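Local atomic coordinates of Alp7A (Bacillus subtilis, PDB entry 5EC0), a protein that binds ADP and, as an actin-like protein of the bacterial cytoskeleton, probably assembles into filaments that segregate plasmids. Residues 30-35 with 65-70; 57-62 with 156-161. One frame throughout, in Å; residues are numbered along the deposited sequence.

Contact 1 of 2, residues 30-35 with 65-70; sequences VVEISK and TERYFL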
ATOM      1  N   VAL A  30      14.050  -5.463  -0.797  1.00 47.46           N
ATOM      2  CA  VAL A  30      15.287  -4.931  -0.239  1.00 37.94           C
ATOM      3  C   VAL A  30      16.288  -6.073  -0.141  1.00 46.29           C
ATOM      4  O   VAL A  30      16.035  -7.064   0.547  1.00 49.59           O
ATOM      5  CB  VAL A  30      15.091  -4.316   1.151  1.00 39.78           C
ATOM      6  CG1 VAL A  30      16.455  -4.010   1.795  1.00 39.80           C
ATOM      7  CG2 VAL A  30      14.228  -3.067   1.081  1.00 37.14           C
ATOM      8  N   VAL A  31      17.415  -5.951  -0.835  1.00 41.22           N
ATOM      9  CA  VAL A  31      18.435  -6.983  -0.780  1.00 42.03           C
ATOM     10  C   VAL A  31      19.705  -6.441  -0.139  1.00 42.46           C
ATOM     11  O   VAL A  31      20.269  -5.452  -0.602  1.00 42.12           O
ATOM     12  CB  VAL A  31      18.744  -7.543  -2.182  1.00 47.20           C
ATOM     13  CG1 VAL A  31      19.967  -8.434  -2.152  1.00 42.56           C
ATOM     14  CG2 VAL A  31      17.547  -8.318  -2.708  1.00 47.28           C
ATOM     15  N   GLU A  32      20.145  -7.079   0.940  1.00 42.98           N
ATOM     16  CA  GLU A  32      21.365  -6.651   1.599  1.00 40.42           C
ATOM     17  C   GLU A  32      22.574  -7.288   0.954  1.00 47.42           C
ATOM     18  O   GLU A  32      22.641  -8.509   0.770  1.00 45.06           O
ATOM     19  CB  GLU A  32      21.342  -6.981   3.088  1.00 42.76           C
ATOM     20  CG  GLU A  32      22.684  -6.713   3.765  1.00 46.02           C
ATOM     21  CD  GLU A  32      22.608  -6.706   5.286  1.00 51.09           C
ATOM     22  OE1 GLU A  32      23.529  -6.150   5.917  1.00 47.87           O
ATOM     23  OE2 GLU A  32      21.641  -7.257   5.853  1.00 59.51           O
ATOM     24  N   ILE A  33      23.538  -6.448   0.605  1.00 47.84           N
ATOM     25  CA  ILE A  33      24.764  -6.911  -0.023  1.00 50.94           C
ATOM     26  C   ILE A  33      25.956  -6.419   0.793  1.00 45.91           C
ATOM     27  O   ILE A  33      25.787  -5.638   1.722  1.00 53.90           O
ATOM     28  CB  ILE A  33      24.856  -6.406  -1.468  1.00 52.36           C
ATOM     29  CG1 ILE A  33      24.954  -4.876  -1.477  1.00 49.95           C
ATOM     30  CG2 ILE A  33      23.621  -6.850  -2.257  1.00 46.70           C
ATOM     31  CD1 ILE A  33      25.024  -4.256  -2.860  1.00 45.01           C
ATOM     32  N   SER A  34      27.161  -6.854   0.444  1.00 48.62           N
ATOM     33  CA  SER A  34      28.343  -6.470   1.214  1.00 52.29           C
ATOM     34  C   SER A  34      28.953  -5.192   0.651  1.00 50.98           C
ATOM     35  O   SER A  34      28.522  -4.702  -0.392  1.00 49.63           O
ATOM     36  CB  SER A  34      29.381  -7.595   1.220  1.00 53.29           C
ATOM     37  OG  SER A  34      30.019  -7.699  -0.041  1.00 57.23           O
ATOM     38  N   LYS A  35      29.955  -4.653   1.340  1.00 50.03           N
ATOM     39  CA  LYS A  35      30.616  -3.438   0.881  1.00 57.63           C
ATOM     40  C   LYS A  35      31.279  -3.639  -0.485  1.00 60.43           C
ATOM     41  O   LYS A  35      31.119  -2.813  -1.388  1.00 60.38           O
ATOM     42  CB  LYS A  35      31.655  -2.968   1.907  1.00 59.16           C
ATOM     43  CG  LYS A  35      32.554  -1.833   1.421  1.00 57.30           C
ATOM     44  CD  LYS A  35      33.422  -1.301   2.546  1.00 58.82           C
ATOM     45  CE  LYS A  35      34.376  -0.215   2.068  1.00 62.64           C
ATOM     46  NZ  LYS A  35      35.519  -0.751   1.260  1.00 70.11           N
ATOM     47  N   THR A  65      26.830  -0.545  12.672  1.00 56.07           N
ATOM     48  CA  THR A  65      27.388  -1.261  11.525  1.00 55.89           C
ATOM     49  C   THR A  65      26.861  -0.657  10.227  1.00 53.07           C
ATOM     50  O   THR A  65      25.653  -0.620  10.010  1.00 43.81           O
ATOM     51  CB  THR A  65      27.046  -2.770  11.559  1.00 55.57           C
ATOM     52  OG1 THR A  65      27.520  -3.350  12.782  1.00 59.71           O
ATOM     53  CG2 THR A  65      27.686  -3.500  10.377  1.00 54.72           C
ATOM     54  N   GLU A  66      27.764  -0.180   9.371  1.00 52.69           N
ATOM     55  CA  GLU A  66      27.361   0.386   8.083  1.00 52.16           C
ATOM     56  C   GLU A  66      26.984  -0.709   7.088  1.00 51.03           C
ATOM     57  O   GLU A  66      27.839  -1.446   6.614  1.00 50.59           O
ATOM     58  CB  GLU A  66      28.478   1.252   7.498  1.00 55.40           C
ATOM     59  CG  GLU A  66      28.179   1.776   6.105  1.00 58.82           C
ATOM     60  CD  GLU A  66      29.222   2.760   5.606  1.00 69.87           C
ATOM     61  OE1 GLU A  66      30.213   2.995   6.327  1.00 74.81           O
ATOM     62  OE2 GLU A  66      29.050   3.295   4.488  1.00 73.27           O
ATOM     63  N   ARG A  67      25.702  -0.805   6.758  1.00 54.86           N
ATOM     64  CA  ARG A  67      25.240  -1.888   5.893  1.00 55.31           C
ATOM     65  C   ARG A  67      24.680  -1.392   4.549  1.00 53.28           C
ATOM     66  O   ARG A  67      24.153  -0.278   4.439  1.00 36.98           O
ATOM     67  CB  ARG A  67      24.213  -2.734   6.648  1.00 51.33           C
ATOM     68  CG  ARG A  67      24.850  -3.517   7.809  1.00 53.59           C
ATOM     69  CD  ARG A  67      23.822  -3.986   8.830  1.00 51.45           C
ATOM     70  NE  ARG A  67      22.822  -4.854   8.222  1.00 50.61           N
ATOM     71  CZ  ARG A  67      21.762  -5.332   8.861  1.00 57.44           C
ATOM     72  NH1 ARG A  67      21.555  -5.010  10.133  1.00 65.23           N
ATOM     73  NH2 ARG A  67      20.903  -6.120   8.230  1.00 53.73           N
ATOM     74  N   TYR A  68      24.824  -2.235   3.529  1.00 47.49           N
ATOM     75  CA  TYR A  68      24.598  -1.847   2.135  1.00 42.25           C
ATOM     76  C   TYR A  68      23.362  -2.558   1.552  1.00 40.85           C
ATOM     77  O   TYR A  68      23.240  -3.781   1.643  1.00 42.63           O
ATOM     78  CB  TYR A  68      25.866  -2.147   1.304  1.00 40.38           C
ATOM     79  CG  TYR A  68      27.100  -1.426   1.822  1.00 41.70           C
ATOM     80  CD1 TYR A  68      27.845  -1.936   2.881  1.00 48.10           C
ATOM     81  CD2 TYR A  68      27.503  -0.213   1.270  1.00 41.63           C
ATOM     82  CE1 TYR A  68      28.963  -1.259   3.371  1.00 50.16           C
ATOM     83  CE2 TYR A  68      28.618   0.462   1.741  1.00 42.82           C
ATOM     84  CZ  TYR A  68      29.342  -0.059   2.791  1.00 53.26           C
ATOM     85  OH  TYR A  68      30.446   0.625   3.260  1.00 57.09           O
ATOM     86  N   PHE A  69      22.450  -1.793   0.964  1.00 35.26           N
ATOM     87  CA  PHE A  69      21.177  -2.343   0.497  1.00 41.28           C
ATOM     88  C   PHE A  69      20.819  -1.932  -0.920  1.00 37.91           C
ATOM     89  O   PHE A  69      20.929  -0.763  -1.283  1.00 39.34           O
ATOM     90  CB  PHE A  69      20.010  -1.916   1.413  1.00 32.57           C
ATOM     91  CG  PHE A  69      20.206  -2.266   2.859  1.00 39.42           C
ATOM     92  CD1 PHE A  69      20.853  -1.383   3.720  1.00 38.11           C
ATOM     93  CD2 PHE A  69      19.747  -3.472   3.360  1.00 39.08           C
ATOM     94  CE1 PHE A  69      21.051  -1.706   5.057  1.00 40.16           C
ATOM     95  CE2 PHE A  69      19.939  -3.804   4.697  1.00 44.03           C
ATOM     96  CZ  PHE A  69      20.594  -2.920   5.545  1.00 43.50           C
ATOM     97  N   LEU A  70      20.361  -2.907  -1.698  1.00 36.83           N
ATOM     98  CA  LEU A  70      19.639  -2.656  -2.934  1.00 33.90           C
ATOM     99  C   LEU A  70      18.167  -2.500  -2.589  1.00 34.60           C
ATOM    100  O   LEU A  70      17.610  -3.323  -1.866  1.00 46.44           O
ATOM    101  CB  LEU A  70      19.837  -3.803  -3.938  1.00 39.49           C
ATOM    102  CG  LEU A  70      21.281  -4.114  -4.344  1.00 44.96           C
ATOM    103  CD1 LEU A  70      21.412  -5.446  -5.116  1.00 40.56           C
ATOM    104  CD2 LEU A  70      21.843  -2.962  -5.163  1.00 45.81           C
TER
HETATM  105  O   HOH W   1      25.551  -5.048   4.303  0.99 38.05           O

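Contact 2 of 2, residues 57-62 with 156-161; sequences LVSTVI and QVKVLT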
ATOM      1  N   LEU A  57      20.849   2.357  -4.548  1.00 32.03           N
ATOM      2  CA  LEU A  57      21.894   1.676  -3.810  1.00 33.73           C
ATOM      3  C   LEU A  57      22.311   2.584  -2.665  1.00 34.50           C
ATOM      4  O   LEU A  57      22.910   3.640  -2.884  1.00 44.28           O
ATOM      5  CB  LEU A  57      23.085   1.362  -4.720  1.00 38.33           C
ATOM      6  CG  LEU A  57      24.346   0.787  -4.068  1.00 41.65           C
ATOM      7  CD1 LEU A  57      24.068  -0.559  -3.395  1.00 40.76           C
ATOM      8  CD2 LEU A  57      25.489   0.664  -5.094  1.00 40.41           C
ATOM      9  N   VAL A  58      21.988   2.184  -1.445  1.00 33.30           N
ATOM     10  CA  VAL A  58      22.207   3.042  -0.300  1.00 35.68           C
ATOM     11  C   VAL A  58      22.948   2.311   0.801  1.00 44.69           C
ATOM     12  O   VAL A  58      23.018   1.089   0.804  1.00 33.64           O
ATOM     13  CB  VAL A  58      20.881   3.566   0.278  1.00 39.89           C
ATOM     14  CG1 VAL A  58      20.115   4.379  -0.764  1.00 31.28           C
ATOM     15  CG2 VAL A  58      20.037   2.400   0.805  1.00 39.60           C
ATOM     16  N   SER A  59      23.497   3.064   1.743  1.00 42.77           N
ATOM     17  CA  SER A  59      24.024   2.469   2.957  1.00 38.88           C
ATOM     18  C   SER A  59      23.476   3.235   4.142  1.00 38.79           C
ATOM     19  O   SER A  59      23.173   4.424   4.039  1.00 33.00           O
ATOM     20  CB  SER A  59      25.547   2.485   2.978  1.00 38.90           C
ATOM     21  OG  SER A  59      26.026   3.784   3.269  1.00 43.45           O
ATOM     22  N   THR A  60      23.341   2.555   5.271  1.00 38.88           N
ATOM     23  CA  THR A  60      22.932   3.226   6.480  1.00 43.34           C
ATOM     24  C   THR A  60      23.555   2.487   7.658  1.00 47.77           C
ATOM     25  O   THR A  60      23.971   1.332   7.524  1.00 45.73           O
ATOM     26  CB  THR A  60      21.393   3.291   6.597  1.00 35.01           C
ATOM     27  OG1 THR A  60      21.032   4.183   7.654  1.00 40.96           O
ATOM     28  CG2 THR A  60      20.817   1.923   6.881  1.00 38.68           C
ATOM     29  N   VAL A  61      23.653   3.158   8.798  1.00 49.94           N
ATOM     30  CA  VAL A  61      24.279   2.549   9.964  1.00 50.36           C
ATOM     31  C   VAL A  61      23.233   1.954  10.890  1.00 50.68           C
ATOM     32  O   VAL A  61      22.356   2.647  11.385  1.00 52.04           O
ATOM     33  CB  VAL A  61      25.134   3.558  10.737  1.00 51.98           C
ATOM     34  CG1 VAL A  61      25.458   3.020  12.126  1.00 43.77           C
ATOM     35  CG2 VAL A  61      26.407   3.887   9.949  1.00 48.24           C
ATOM     36  N   ILE A  62      23.332   0.651  11.110  1.00 52.77           N
ATOM     37  CA  ILE A  62      22.388  -0.050  11.957  1.00 54.03           C
ATOM     38  C   ILE A  62      23.146  -0.772  13.049  1.00 58.46           C
ATOM     39  O   ILE A  62      23.945  -1.656  12.756  1.00 62.19           O
ATOM     40  CB  ILE A  62      21.558  -1.054  11.157  1.00 48.06           C
ATOM     41  CG1 ILE A  62      20.708  -0.320  10.122  1.00 43.32           C
ATOM     42  CG2 ILE A  62      20.687  -1.872  12.090  1.00 52.67           C
ATOM     43  CD1 ILE A  62      20.215  -1.206   9.004  1.00 42.82           C
ATOM     44  N   GLN A 156      20.506   8.893   9.226  1.00 35.75           N
ATOM     45  CA  GLN A 156      21.318   9.177   8.052  1.00 38.19           C
ATOM     46  C   GLN A 156      21.275   8.061   7.042  1.00 38.08           C
ATOM     47  O   GLN A 156      21.161   6.885   7.393  1.00 37.50           O
ATOM     48  CB  GLN A 156      22.757   9.438   8.445  1.00 43.87           C
ATOM     49  CG  GLN A 156      22.912  10.606   9.361  1.00 47.90           C
ATOM     50  CD  GLN A 156      24.355  10.908   9.605  1.00 58.48           C
ATOM     51  OE1 GLN A 156      25.037  10.178  10.326  1.00 64.04           O
ATOM     52  NE2 GLN A 156      24.847  11.972   8.982  1.00 62.17           N
ATOM     53  N   VAL A 157      21.371   8.439   5.776  1.00 36.17           N
ATOM     54  CA  VAL A 157      21.515   7.460   4.721  1.00 32.32           C
ATOM     55  C   VAL A 157      22.468   8.006   3.657  1.00 42.09           C
ATOM     56  O   VAL A 157      22.479   9.214   3.383  1.00 42.57           O
ATOM     57  CB  VAL A 157      20.142   7.088   4.111  1.00 30.69           C
ATOM     58  CG1 VAL A 157      19.434   8.325   3.565  1.00 30.26           C
ATOM     59  CG2 VAL A 157      20.298   6.005   3.026  1.00 32.52           C
ATOM     60  N   LYS A 158      23.290   7.123   3.089  1.00 39.32           N
ATOM     61  CA  LYS A 158      24.150   7.465   1.952  1.00 38.43           C
ATOM     62  C   LYS A 158      23.541   6.958   0.662  1.00 42.39           C
ATOM     63  O   LYS A 158      23.079   5.830   0.604  1.00 52.83           O
ATOM     64  CB  LYS A 158      25.556   6.872   2.113  1.00 41.08           C
ATOM     65  CG  LYS A 158      26.345   7.467   3.278  1.00 46.22           C
ATOM     66  CD  LYS A 158      27.663   6.752   3.508  1.00 49.54           C
ATOM     67  CE  LYS A 158      28.504   7.517   4.529  1.00 54.44           C
ATOM     68  NZ  LYS A 158      29.872   6.943   4.744  1.00 53.85           N
ATOM     69  N   VAL A 159      23.529   7.792  -0.369  1.00 43.14           N
ATOM     70  CA  VAL A 159      23.230   7.324  -1.716  1.00 39.00           C
ATOM     71  C   VAL A 159      24.561   6.998  -2.369  1.00 42.42           C
ATOM     72  O   VAL A 159      25.452   7.838  -2.408  1.00 40.02           O
ATOM     73  CB  VAL A 159      22.469   8.373  -2.550  1.00 41.38           C
ATOM     74  CG1 VAL A 159      22.207   7.841  -3.943  1.00 36.62           C
ATOM     75  CG2 VAL A 159      21.156   8.748  -1.873  1.00 34.34           C
ATOM     76  N   LEU A 160      24.714   5.773  -2.859  1.00 45.67           N
ATOM     77  CA  LEU A 160      26.009   5.358  -3.399  1.00 44.06           C
ATOM     78  C   LEU A 160      25.971   5.295  -4.912  1.00 41.98           C
ATOM     79  O   LEU A 160      26.967   4.985  -5.553  1.00 43.91           O
ATOM     80  CB  LEU A 160      26.415   4.007  -2.819  1.00 46.67           C
ATOM     81  CG  LEU A 160      26.416   3.986  -1.288  1.00 52.59           C
ATOM     82  CD1 LEU A 160      26.570   2.563  -0.769  1.00 53.77           C
ATOM     83  CD2 LEU A 160      27.510   4.899  -0.720  1.00 51.83           C
ATOM     84  N   THR A 161      24.806   5.584  -5.481  1.00 45.67           N
ATOM     85  CA  THR A 161      24.657   5.646  -6.931  1.00 47.66           C
ATOM     86  C   THR A 161      25.553   6.760  -7.503  1.00 48.89           C
ATOM     87  O   THR A 161      25.382   7.934  -7.177  1.00 49.01           O
ATOM     88  CB  THR A 161      23.176   5.868  -7.299  1.00 48.55           C
ATOM     89  OG1 THR A 161      22.372   4.907  -6.604  1.00 47.52           O
ATOM     90  CG2 THR A 161      22.934   5.733  -8.787  1.00 44.01           C
TER
HETATM   91  O   HOH W   2      23.502   6.188   8.970  1.00 43.86           O

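Contact 1 of 2, residues 30-35 with 65-70
The Tyr68 ring carries the start of a short helix on one of its faces: Lys35 CA stands over it, offset toward the rim and 3.9 Å from the ring centroid, a CH-pi contact. Lys35 CB adds to this at the hydroxyl end, 3.5 Å from Tyr68 CE1, and the two side chains then run alongside each other in the same direction before the ammonium group goes on to a salt bridge with Glu39. Ser34 immediately before is the N-cap of that helix, its OG bonded to the N of Ala37.

On the sheet face that bears Glu32 and Phe69, Arg67 grips Glu32 side-on. Arg67 NE reaches Glu32 OE1 and Arg67 NH2 reaches Glu32 OE2, both at 2.7 Å and both on the syn side though well out of the carboxylate plane, the two planes lying 15° apart. Glu32 extends its chain with CG anti to the backbone N (chi1 172°), while Arg67 bends at chi3 (59°), which brings its NE edge round to the carboxylate. A leucine in place of Arg67 would probably leave Glu32 without its countercharge, its carboxylate steadied on this side by little more than the water on OE1. That water donates to Glu32 OE1 and to Ile33 O while accepting from Tyr68 N. Glu32 CB lies 3.8 Å from Phe69 CE2, and Val30 CG1 approaches the same ring.

The backbones pair antiparallel. Val31 N donates to Leu70 O and Leu70 N to Val31 O, each at 2.8 Å, and Ile33 N donates to Tyr68 O. Beside Tyr68, Ile33 CG2 is 3.9 Å from Leu70 CD1.

In the sheet, strand 65-71 thus links strand 22-33 to strand 56-62, whose Leu57 touches both Ile33 and Leu70. Helix 95-112 packs on the Phe69 face, with Ile96 and Thr100 against Val30 and Val99 against Phe69.

Contact 2 of 2, residues 57-62 with 156-161
The flat groups that meet between Ser59 and Lys158 are peptides. Lys158 N lies in the plane of the Ser59 carbonyl, 2.9 Å from Ser59 O, whereas Ser59 N comes to Lys158 O tilted 20° from that carbonyl's plane. Val157 CG2 packs against Ser59 O, at 3.4 Å. Further along, Leu57 O takes Leu160 N nearly end-on at 2.8 Å, and this bond carries the pairing past the end of strand 153-159.

At the other end no direct backbone bond closes the ladder: a water bridges Val61 N and Gln156 O, and the Thr60 hydroxyl donates to the same oxygen. Thr60 OG1 lies 2.7 Å from Gln156 O; a chi1 of -169°, swinging OG1 away from the Thr60 nitrogen, points it there. Gln156 O is therefore gripped twice.

Val58 and Val157 cross obliquely, Val58 CB to Val157 CG2 3.7 Å, on the side of the sheet that also bears Val159. On the reverse, Ser59 OG rests against the aliphatic part of Lys158, 3.3 Å from Lys158 CB; both polar ends turn to Glu66, weakly. Next to them Leu160 CB packs 4.0 Å from Leu57 CG, and Leu160 CD1 reaches Ser59 CB.

The pair is antiparallel and largely buried, strand 56-62 having strand 65-71 on its other side. Strand 166-179 adjoins strand 153-159 through Val157 and Val159, while helix 95-112 covers the valine face, with Leu102, Ala103 and Ala106 against Thr60, Val157, Val58 and Val159.

Contacts 1 and 2 are neighbouring strand pairs of one sheet, their centres about 8 Å apart. Strands 56-62 and 65-71, successive in the chain, belong one to each contact and join them: Arg67 N lies 2.9 Å from Thr60 O and Phe69 N 2.9 Å from Val58 O, both probable hydrogen bonds. Side chains bridge as well, with Tyr68 CD2 3.6 Å from Leu160 CD1. The result is a run of four antiparallel strands, 22-33, 65-71, 56-62 and 153-159, with helix 95-112 lying against both contacts. Neither contact includes a residue of the ADP pocket; both are strand pairing within this sheet, away from the nucleotide.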